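Local coordinates for protein argininosuccinate lyase (Chelativorans sp., PDB 6RXA) that acts as an EDDS lyase, a C-N lyase of the aspartase/fumarase superfamily that binds fumarate, and may also split argininosuccinate into fumarate and arginine, at residues Gln484-Ala487 and Asp488-Gln492; Arg97-Gly100 and Ser101-Lys105; Val52-Glu56 and Gln57-Thr61; Asp126-Leu129 and Arg130-Ala134. The protein carries 2 engineered substitutions. All coordinates share one frame; numbering follows the deposited sequence.

Contact 1: Gln484-Ala487 and Asp488-Gln492; sequences QTLA and DSVQQ
Asp-488 meets Gln-484 one turn back along the long alpha-helix 451-500, and their side chains illustrate how an i to i+4 pair can lie along the outside of such a helix. The carboxylate of Asp-488 leans back over the preceding turn because CG stands beside the backbone N (chi1 -71°), while the chain of Gln-484 bends at chi2 and brings its amide round to meet it. Gln-484 NE2 donates to Asp-488 OD1 at 3.1 Å. The donor keeps the acceptor in its own amide plane but comes to the oxygen from above the carboxylate plane, 42° out of it.

Ser-489 adds a second kind of grip. Its N, at 2.9 Å, and its OG, at 3.0 Å, both donate to Thr-485 O, and they reach that oxygen from opposite faces of the carbonyl. Replacing Ser-489 by an alanine would remove OG and would probably leave Thr-485 O with the backbone N-H as its one donor from the next turn.

On the buried flank, Leu-486 CD1 and Val-490 CG2 approach to 4.2 Å. Leu-486 also packs on Gln-45 and Ala-49 of helix 35-56, and Val-490 on Arg-48, so this flank joins the two helices. Ala-487 contributes its carbonyl, which receives Gln-491 N at 3.1 Å. A water donates to the same Ala-487 O at 2.8 Å and to Gln-491 OE1 at 3.0 Å, bridging backbone and side chain.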
loop_
_atom_site.group_PDB
_atom_site.type_symbol
_atom_site.label_atom_id
_atom_site.label_comp_id
_atom_site.label_asym_id
_atom_site.label_seq_id
_atom_site.Cartn_x
_atom_site.Cartn_y
_atom_site.Cartn_z
ATOM N N GLN A 484 -14.340 -38.131 -1.625
ATOM C CA GLN A 484 -14.590 -39.567 -1.498
ATOM C C GLN A 484 -14.983 -40.183 -2.838
ATOM O O GLN A 484 -14.555 -41.300 -3.162
ATOM C CB GLN A 484 -15.663 -39.831 -0.443
ATOM C CG GLN A 484 -15.738 -41.293 -0.005
ATOM C CD GLN A 484 -14.440 -41.783 0.616
ATOM O OE1 GLN A 484 -13.993 -41.271 1.643
ATOM N NE2 GLN A 484 -13.817 -42.766 -0.022
ATOM N N THR A 485 -15.802 -39.477 -3.628
ATOM C CA THR A 485 -16.155 -39.960 -4.961
ATOM C C THR A 485 -14.904 -40.169 -5.809
ATOM O O THR A 485 -14.768 -41.190 -6.498
ATOM C CB THR A 485 -17.106 -38.978 -5.651
ATOM O OG1 THR A 485 -18.368 -38.949 -4.976
ATOM C CG2 THR A 485 -17.333 -39.374 -7.110
ATOM N N LEU A 486 -13.983 -39.203 -5.776
ATOM C CA LEU A 486 -12.738 -39.327 -6.526
ATOM C C LEU A 486 -11.921 -40.513 -6.033
ATOM O O LEU A 486 -11.413 -41.311 -6.829
ATOM C CB LEU A 486 -11.938 -38.031 -6.407
ATOM C CG LEU A 486 -10.598 -37.969 -7.143
ATOM C CD1 LEU A 486 -10.778 -38.348 -8.607
ATOM C CD2 LEU A 486 -9.993 -36.578 -6.988
ATOM N N ALA A 487 -11.779 -40.646 -4.710
ATOM C CA ALA A 487 -11.007 -41.757 -4.164
ATOM C C ALA A 487 -11.605 -43.098 -4.578
ATOM O O ALA A 487 -10.876 -44.019 -4.974
ATOM C CB ALA A 487 -10.913 -41.621 -2.643
ATOM N N ASP A 488 -12.940 -43.213 -4.531
ATOM C CA ASP A 488 -13.604 -44.438 -4.966
ATOM C C ASP A 488 -13.354 -44.718 -6.442
ATOM O O ASP A 488 -13.141 -45.873 -6.833
ATOM C CB ASP A 488 -15.115 -44.322 -4.747
ATOM C CG ASP A 488 -15.507 -44.372 -3.287
ATOM O OD1 ASP A 488 -14.622 -44.597 -2.431
ATOM O OD2 ASP A 488 -16.704 -44.169 -3.003
ATOM N N SER A 489 -13.408 -43.677 -7.276
ATOM C CA SER A 489 -13.205 -43.849 -8.708
ATOM C C SER A 489 -11.796 -44.344 -8.996
ATOM O O SER A 489 -11.595 -45.228 -9.840
ATOM C CB SER A 489 -13.444 -42.523 -9.434
ATOM O OG SER A 489 -14.808 -42.137 -9.381
ATOM N N VAL A 490 -10.805 -43.776 -8.307
ATOM C CA VAL A 490 -9.421 -44.195 -8.497
ATOM C C VAL A 490 -9.255 -45.659 -8.128
ATOM O O VAL A 490 -8.619 -46.431 -8.856
ATOM C CB VAL A 490 -8.492 -43.276 -7.679
ATOM C CG1 VAL A 490 -7.082 -43.816 -7.651
ATOM C CG2 VAL A 490 -8.503 -41.883 -8.253
ATOM N N GLN A 491 -9.834 -46.080 -7.002
ATOM C CA GLN A 491 -9.676 -47.474 -6.601
ATOM C C GLN A 491 -10.402 -48.406 -7.565
ATOM O O GLN A 491 -9.887 -49.483 -7.895
ATOM C CB GLN A 491 -10.112 -47.672 -5.154
ATOM C CG GLN A 491 -9.107 -47.136 -4.131
ATOM C CD GLN A 491 -7.650 -47.454 -4.476
ATOM O OE1 GLN A 491 -6.812 -46.543 -4.600
ATOM N NE2 GLN A 491 -7.343 -48.744 -4.644
ATOM N N GLN A 492 -11.586 -48.008 -8.050
ATOM C CA GLN A 492 -12.298 -48.809 -9.047
ATOM C C GLN A 492 -11.409 -49.098 -10.251
ATOM O O GLN A 492 -11.305 -50.246 -10.703
ATOM C CB GLN A 492 -13.568 -48.076 -9.498
ATOM C CG GLN A 492 -14.709 -48.167 -8.514
ATOM C CD GLN A 492 -15.779 -47.108 -8.720
ATOM O OE1 GLN A 492 -15.731 -46.294 -9.660
ATOM N NE2 GLN A 492 -16.749 -47.096 -7.815
HETATM O O HOH W 1 -8.295 -44.017 -3.942
#

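Contact 2: Arg97-Gly100 and Ser101-Lys105; sequences RTIG and SVAGK
Ile-99, the last residue of helix 88-99, lays the end of its long branch against Val-102 and Ala-103 in the bend that follows. CG1 takes the crowded position between the backbone N and the carbonyl carbon (chi1 66°), which brings CD1 to 3.9 Å from Val-102 CG1. The two side chains cross at about a right angle. Further back on the same branch, Ile-99 CG1 rests 4.0 Å from Ala-103 CB, so a single isoleucine arm spans both residues.

Gly-100 comes next, and a glycine of positive phi (here 101°) just after the last helical residue is a common way to end an alpha-helix. A side chain there would be jammed against the carbonyl O of Ile-99 and against Ser-101 N, so the turn calls for glycine. Past this point, Gly-100 O accepts Ala-103 N at 3.1 Å (165°). The same i to i+3 spacing recurs from Ser-101 O to Gly-104 N at 3.0 Å and from Val-102 O to Lys-105 N at 2.9 Å, winding the segment 101-105 into a compact turn.

Ser-101 packs against Asp-381 of a second subunit, while Lys-105 NZ forms a salt bridge with Glu-64. Ile-99 and Val-102 both lie on Thr-67 of helix 62-79, and Ala-103 folds back on Leu-95 and Lys-96, so the bend leaves helix 88-99 packed against that helix and against helix 62-79, on the way to helix 112-147.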
loop_
_atom_site.group_PDB
_atom_site.type_symbol
_atom_site.label_atom_id
_atom_site.label_comp_id
_atom_site.label_asym_id
_atom_site.label_seq_id
_atom_site.Cartn_x
_atom_site.Cartn_y
_atom_site.Cartn_z
ATOM N N ARG A 97 9.923 -42.038 -14.423
ATOM C CA ARG A 97 10.925 -42.983 -13.929
ATOM C C ARG A 97 10.274 -44.141 -13.184
ATOM O O ARG A 97 10.829 -45.246 -13.147
ATOM C CB ARG A 97 11.950 -42.286 -13.039
ATOM C CG ARG A 97 12.862 -41.344 -13.804
ATOM C CD ARG A 97 13.994 -40.830 -12.930
ATOM N NE ARG A 97 13.526 -39.955 -11.853
ATOM C CZ ARG A 97 13.382 -38.636 -11.973
ATOM N NH1 ARG A 97 13.645 -38.034 -13.125
ATOM N NH2 ARG A 97 12.957 -37.927 -10.944
ATOM N N THR A 98 9.081 -43.912 -12.618
ATOM C CA THR A 98 8.416 -44.922 -11.797
ATOM C C THR A 98 7.602 -45.902 -12.637
ATOM O O THR A 98 7.638 -47.112 -12.374
ATOM C CB THR A 98 7.529 -44.221 -10.762
ATOM O OG1 THR A 98 8.343 -43.392 -9.918
ATOM C CG2 THR A 98 6.786 -45.236 -9.893
ATOM N N ILE A 99 6.859 -45.421 -13.631
ATOM C CA ILE A 99 5.913 -46.257 -14.362
ATOM C C ILE A 99 6.194 -46.332 -15.853
ATOM O O ILE A 99 5.507 -47.088 -16.554
ATOM C CB ILE A 99 4.453 -45.814 -14.129
ATOM C CG1 ILE A 99 4.221 -44.421 -14.734
ATOM C CG2 ILE A 99 4.132 -45.835 -12.653
ATOM C CD1 ILE A 99 2.779 -43.981 -14.691
ATOM N N GLY A 100 7.129 -45.558 -16.372
ATOM C CA GLY A 100 7.408 -45.553 -17.791
ATOM C C GLY A 100 6.784 -44.376 -18.507
ATOM O O GLY A 100 6.188 -43.472 -17.910
ATOM N N SER A 101 6.908 -44.411 -19.838
ATOM C CA SER A 101 6.571 -43.255 -20.656
ATOM C C SER A 101 5.088 -42.897 -20.632
ATOM O O SER A 101 4.747 -41.748 -20.928
ATOM C CB SER A 101 7.034 -43.497 -22.092
ATOM O OG SER A 101 6.380 -44.634 -22.631
ATOM N N VAL A 102 4.202 -43.839 -20.295
ATOM C CA VAL A 102 2.776 -43.532 -20.185
ATOM C C VAL A 102 2.507 -42.405 -19.196
ATOM O O VAL A 102 1.441 -41.775 -19.246
ATOM C CB VAL A 102 1.983 -44.810 -19.825
ATOM C CG1 VAL A 102 2.215 -45.210 -18.372
ATOM C CG2 VAL A 102 0.494 -44.609 -20.110
ATOM N N ALA A 103 3.449 -42.136 -18.288
ATOM C CA ALA A 103 3.311 -41.012 -17.368
ATOM C C ALA A 103 3.005 -39.725 -18.113
ATOM O O ALA A 103 2.244 -38.881 -17.629
ATOM C CB ALA A 103 4.602 -40.834 -16.569
ATOM N N GLY A 104 3.617 -39.542 -19.285
ATOM C CA GLY A 104 3.431 -38.319 -20.046
ATOM C C GLY A 104 2.009 -38.096 -20.505
ATOM O O GLY A 104 1.613 -36.953 -20.774
ATOM N N LYS A 105 1.219 -39.160 -20.592
ATOM C CA LYS A 105 -0.151 -39.016 -21.054
ATOM C C LYS A 105 -1.040 -38.326 -20.040
ATOM O O LYS A 105 -2.139 -37.897 -20.403
ATOM C CB LYS A 105 -0.735 -40.385 -21.417
ATOM C CG LYS A 105 -0.106 -40.985 -22.660
ATOM C CD LYS A 105 -0.976 -42.094 -23.246
ATOM C CE LYS A 105 -0.402 -42.611 -24.553
ATOM N NZ LYS A 105 -1.340 -43.561 -25.211
#

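Contact 3: Val52-Glu56 and Gln57-Thr61; sequences VMLTE and QGILT
Leu-54 holds CG beside its backbone N (chi1 -66°) and is extended beyond it (chi2 -180°), which sets its two methyls against Ile-59 and Leu-60 at the Schellman motif that ends helix 35-56. Gly-58, with a positive phi of 77°, takes the chain out of the helix. Its N donates to Thr-55 O at 3.0 Å, and Ile-59 N donates to Leu-54 O at 2.9 Å, the nested pair of bonds that defines the motif.

Leu-54 O also takes Leu-60 N at 3.3 Å, from well above the carbonyl plane, whereas Ile-59 N arrives nearly along the C=O axis; one oxygen thus secures two successive amides after the turn. The Leu-54 side chain completes the apolar contact expected across a Schellman motif, with CD2 3.7 Å from Ile-59 CD1. Alongside, Leu-54 CB lies 3.8 Å from Leu-60 CG, and CD1 touches the CD1 methyl of Leu-60. An alanine at Leu-54 would keep only the CB contact and would probably open a gap beside Ile-59 CD1 and Leu-60 CD1. Beyond the turn, Thr-61 caps helix 62-79 through a bond from Glu-64 N to its OG1.

On another flank, the side chains of Met-53 and Gln-57 cross obliquely, with Met-53 SD 3.8 Å from Gln-57 CG. Gln-57 NE2 is held by Pro-209 O and Glu-56 OE2 by a salt bridge to Arg-214. Between them a water donates to Glu-56 OE2 and to Gln-57 OE1, at 2.7 Å from each oxygen.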
loop_
_atom_site.group_PDB
_atom_site.type_symbol
_atom_site.label_atom_id
_atom_site.label_comp_id
_atom_site.label_asym_id
_atom_site.label_seq_id
_atom_site.Cartn_x
_atom_site.Cartn_y
_atom_site.Cartn_z
ATOM N N VAL A 52 -8.942 -39.486 -14.317
ATOM C CA VAL A 52 -10.256 -40.131 -14.300
ATOM C C VAL A 52 -11.140 -39.579 -15.415
ATOM O O VAL A 52 -11.776 -40.337 -16.158
ATOM C CB VAL A 52 -10.909 -39.981 -12.913
ATOM C CG1 VAL A 52 -12.364 -40.414 -12.957
ATOM C CG2 VAL A 52 -10.138 -40.785 -11.882
ATOM N N MET A 53 -11.168 -38.258 -15.566
ATOM C CA MET A 53 -11.952 -37.655 -16.642
ATOM C C MET A 53 -11.465 -38.116 -18.008
ATOM O O MET A 53 -12.277 -38.426 -18.885
ATOM C CB MET A 53 -11.917 -36.128 -16.521
ATOM C CG MET A 53 -12.686 -35.388 -17.615
ATOM S SD MET A 53 -11.684 -35.093 -19.087
ATOM C CE MET A 53 -10.427 -33.996 -18.439
ATOM N N LEU A 54 -10.147 -38.155 -18.223
ATOM C CA LEU A 54 -9.646 -38.614 -19.513
ATOM C C LEU A 54 -10.082 -40.042 -19.780
ATOM O O LEU A 54 -10.292 -40.427 -20.938
ATOM C CB LEU A 54 -8.128 -38.558 -19.570
ATOM C CG LEU A 54 -7.439 -37.207 -19.526
ATOM C CD1 LEU A 54 -5.938 -37.390 -19.600
ATOM C CD2 LEU A 54 -7.913 -36.329 -20.668
ATOM N N THR A 55 -10.213 -40.845 -18.721
ATOM C CA THR A 55 -10.660 -42.224 -18.872
ATOM C C THR A 55 -12.132 -42.274 -19.270
ATOM O O THR A 55 -12.510 -43.005 -20.193
ATOM C CB THR A 55 -10.442 -42.981 -17.567
ATOM O OG1 THR A 55 -9.107 -42.757 -17.108
ATOM C CG2 THR A 55 -10.618 -44.493 -17.800
ATOM N N GLU A 56 -12.979 -41.489 -18.590
ATOM C CA GLU A 56 -14.383 -41.406 -18.979
ATOM C C GLU A 56 -14.522 -41.001 -20.440
ATOM O O GLU A 56 -15.431 -41.465 -21.139
ATOM C CB GLU A 56 -15.130 -40.391 -18.108
ATOM C CG GLU A 56 -15.213 -40.734 -16.633
ATOM C CD GLU A 56 -16.237 -39.887 -15.884
ATOM O OE1 GLU A 56 -16.479 -40.168 -14.688
ATOM O OE2 GLU A 56 -16.805 -38.945 -16.484
ATOM N N GLN A 57 -13.648 -40.113 -20.912
ATOM C CA GLN A 57 -13.727 -39.594 -22.272
ATOM C C GLN A 57 -13.091 -40.522 -23.300
ATOM O O GLN A 57 -13.124 -40.203 -24.495
ATOM C CB GLN A 57 -13.075 -38.212 -22.351
ATOM C CG GLN A 57 -13.764 -37.164 -21.510
ATOM C CD GLN A 57 -15.218 -37.000 -21.880
ATOM O OE1 GLN A 57 -16.104 -37.563 -21.238
ATOM N NE2 GLN A 57 -15.471 -36.254 -22.936
ATOM N N GLY A 58 -12.510 -41.639 -22.875
ATOM C CA GLY A 58 -11.868 -42.562 -23.792
ATOM C C GLY A 58 -10.512 -42.121 -24.288
ATOM O O GLY A 58 -9.955 -42.765 -25.184
ATOM N N ILE A 59 -9.963 -41.042 -23.733
ATOM C CA ILE A 59 -8.639 -40.574 -24.132
ATOM C C ILE A 59 -7.567 -41.500 -23.579
ATOM O O ILE A 59 -6.563 -41.786 -24.247
ATOM C CB ILE A 59 -8.454 -39.110 -23.696
ATOM C CG1 ILE A 59 -9.436 -38.229 -24.482
ATOM C CG2 ILE A 59 -7.032 -38.658 -23.908
ATOM C CD1 ILE A 59 -9.545 -36.813 -23.975
ATOM N N LEU A 60 -7.763 -41.996 -22.362
ATOM C CA LEU A 60 -6.920 -43.028 -21.785
ATOM C C LEU A 60 -7.732 -44.304 -21.664
ATOM O O LEU A 60 -8.932 -44.260 -21.369
ATOM C CB LEU A 60 -6.451 -42.656 -20.376
ATOM C CG LEU A 60 -5.619 -41.389 -20.226
ATOM C CD1 LEU A 60 -5.353 -41.137 -18.740
ATOM C CD2 LEU A 60 -4.310 -41.478 -20.987
ATOM N N THR A 61 -7.078 -45.443 -21.875
ATOM C CA THR A 61 -7.694 -46.711 -21.547
ATOM C C THR A 61 -7.702 -46.910 -20.031
ATOM O O THR A 61 -6.952 -46.272 -19.289
ATOM C CB THR A 61 -6.912 -47.859 -22.187
ATOM O OG1 THR A 61 -5.607 -47.936 -21.598
ATOM C CG2 THR A 61 -6.764 -47.638 -23.681
HETATM O O HOH W 2 -16.465 -37.281 -18.577
#

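Contact 4: Asp126-Leu129 and Arg130-Ala134; sequences DQLL and RTIEA
Arg-130 N donates to Asp-126 O at 2.9 Å, one of the regular i to i+4 bonds here in the alpha-helix 112-147. This helix belongs to the long helical bundle that characterises the aspartase/fumarase superfamily, and the contact's centre lies about 9 Å from the centre of the folded chain.

Gln-127 and Arg-130 lie side by side and point the same way. The arginine is extended from CG to NE, with CG anti to the backbone N (chi1 -179°), while the glutamine bends at chi2, so that its shorter chain brings OE1 to the guanidinium edge. Arg-130 NH1 donates to Gln-127 OE1 at 2.9 Å. The donor sits in the amide's carbonyl plane, on a lone pair, and the oxygen lies near the guanidinium plane, although the two flat groups are turned 65° apart. The same NH1 forms a salt bridge with Asp-333 of helix 329-348, so one nitrogen is shared between the glutamine of its own helix and a carboxylate of another, which probably limits rotation of the guanidinium.

Thr-131 is buried, and its hydroxyl is satisfied by the previous turn: both N and OG1 donate to Gln-127 O, from opposite faces of that carbonyl. The threonine packs against Tyr-186 of helix 168-193 and Leu-335 of helix 329-348. Ile-132, resting on Trp-471 of helix 451-500, has its CD1 4.2 Å from Leu-128 CG, and its CG1 comes within 3.3 Å of Leu-128 O.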
loop_
_atom_site.group_PDB
_atom_site.type_symbol
_atom_site.label_atom_id
_atom_site.label_comp_id
_atom_site.label_asym_id
_atom_site.label_seq_id
_atom_site.Cartn_x
_atom_site.Cartn_y
_atom_site.Cartn_z
ATOM N N ASP A 126 -9.982 -24.283 0.772
ATOM C CA ASP A 126 -9.885 -24.903 2.092
ATOM C C ASP A 126 -9.526 -23.864 3.149
ATOM O O ASP A 126 -10.073 -23.886 4.260
ATOM C CB ASP A 126 -8.860 -26.035 2.080
ATOM C CG ASP A 126 -9.477 -27.402 1.728
ATOM O OD1 ASP A 126 -10.712 -27.539 1.612
ATOM O OD2 ASP A 126 -8.703 -28.362 1.557
ATOM N N GLN A 127 -8.625 -22.931 2.819
ATOM C CA GLN A 127 -8.232 -21.916 3.792
ATOM C C GLN A 127 -9.365 -20.935 4.066
ATOM O O GLN A 127 -9.462 -20.388 5.170
ATOM C CB GLN A 127 -6.987 -21.184 3.313
ATOM C CG GLN A 127 -5.746 -22.070 3.307
ATOM C CD GLN A 127 -5.396 -22.619 4.672
ATOM O OE1 GLN A 127 -5.139 -21.871 5.611
ATOM N NE2 GLN A 127 -5.383 -23.942 4.793
ATOM N N LEU A 128 -10.227 -20.708 3.076
ATOM C CA LEU A 128 -11.399 -19.865 3.287
ATOM C C LEU A 128 -12.397 -20.536 4.221
ATOM O O LEU A 128 -12.955 -19.876 5.108
ATOM C CB LEU A 128 -12.008 -19.496 1.937
ATOM C CG LEU A 128 -13.102 -18.442 1.874
ATOM C CD1 LEU A 128 -12.632 -17.197 2.585
ATOM C CD2 LEU A 128 -13.392 -18.159 0.410
ATOM N N LEU A 129 -12.627 -21.847 4.079
ATOM C CA LEU A 129 -13.479 -22.536 5.044
ATOM C C LEU A 129 -12.855 -22.527 6.442
ATOM O O LEU A 129 -13.551 -22.327 7.442
ATOM C CB LEU A 129 -13.776 -23.963 4.589
ATOM C CG LEU A 129 -14.576 -24.045 3.292
ATOM C CD1 LEU A 129 -14.862 -25.490 2.926
ATOM C CD2 LEU A 129 -15.879 -23.268 3.379
ATOM N N ARG A 130 -11.540 -22.739 6.529
ATOM C CA ARG A 130 -10.832 -22.610 7.802
ATOM C C ARG A 130 -11.043 -21.228 8.413
ATOM O O ARG A 130 -11.293 -21.097 9.624
ATOM C CB ARG A 130 -9.348 -22.866 7.539
ATOM C CG ARG A 130 -8.458 -22.799 8.755
ATOM C CD ARG A 130 -6.992 -22.822 8.339
ATOM N NE ARG A 130 -6.095 -22.831 9.494
ATOM C CZ ARG A 130 -4.854 -22.350 9.478
ATOM N NH1 ARG A 130 -4.355 -21.809 8.362
ATOM N NH2 ARG A 130 -4.122 -22.392 10.586
ATOM N N THR A 131 -10.960 -20.186 7.586
ATOM C CA THR A 131 -11.122 -18.818 8.062
ATOM C C THR A 131 -12.553 -18.552 8.504
ATOM O O THR A 131 -12.775 -17.960 9.568
ATOM C CB THR A 131 -10.710 -17.855 6.941
ATOM O OG1 THR A 131 -9.314 -18.005 6.653
ATOM C CG2 THR A 131 -10.967 -16.415 7.325
ATOM N N ILE A 132 -13.540 -18.985 7.708
ATOM C CA ILE A 132 -14.939 -18.826 8.093
ATOM C C ILE A 132 -15.215 -19.524 9.417
ATOM O O ILE A 132 -15.907 -18.983 10.280
ATOM C CB ILE A 132 -15.862 -19.305 6.954
ATOM C CG1 ILE A 132 -15.758 -18.306 5.794
ATOM C CG2 ILE A 132 -17.302 -19.438 7.423
ATOM C CD1 ILE A 132 -16.375 -18.777 4.487
ATOM N N GLU A 133 -14.671 -20.726 9.605
ATOM C CA GLU A 133 -14.847 -21.414 10.882
ATOM C C GLU A 133 -14.268 -20.595 12.033
ATOM O O GLU A 133 -14.898 -20.470 13.090
ATOM C CB GLU A 133 -14.202 -22.794 10.802
ATOM C CG GLU A 133 -14.357 -23.621 12.053
ATOM C CD GLU A 133 -13.723 -24.992 11.913
ATOM O OE1 GLU A 133 -12.577 -25.071 11.430
ATOM O OE2 GLU A 133 -14.371 -25.984 12.274
ATOM N N ALA A 134 -13.068 -20.028 11.849
ATOM C CA ALA A 134 -12.449 -19.233 12.909
ATOM C C ALA A 134 -13.241 -17.957 13.181
ATOM O O ALA A 134 -13.426 -17.573 14.345
ATOM C CB ALA A 134 -10.999 -18.910 12.541
#

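In the fold
From the N terminus, contact 3 comes first and closes the turn between helices 35-56 and 62-79. Contact 2 follows, opening the connection from helix 88-99 to helix 112-147, on which contact 4 lies. Contact 1 is last, far along helix 451-500. All four are local and in series, so none nests or crosses. Three nonetheless gather in one region of the folded subunit, on the same side of its centre: contact 1 meets contact 3 where Leu-486 CD1 lies 4.1 Å from Val-52 CG2, and contact 3 meets contact 2 where Leu-60 CD2 lies 3.8 Å from Lys-105 CB. Contact 4 stands apart within the bundle, its centre 26 Å from that of contact 1.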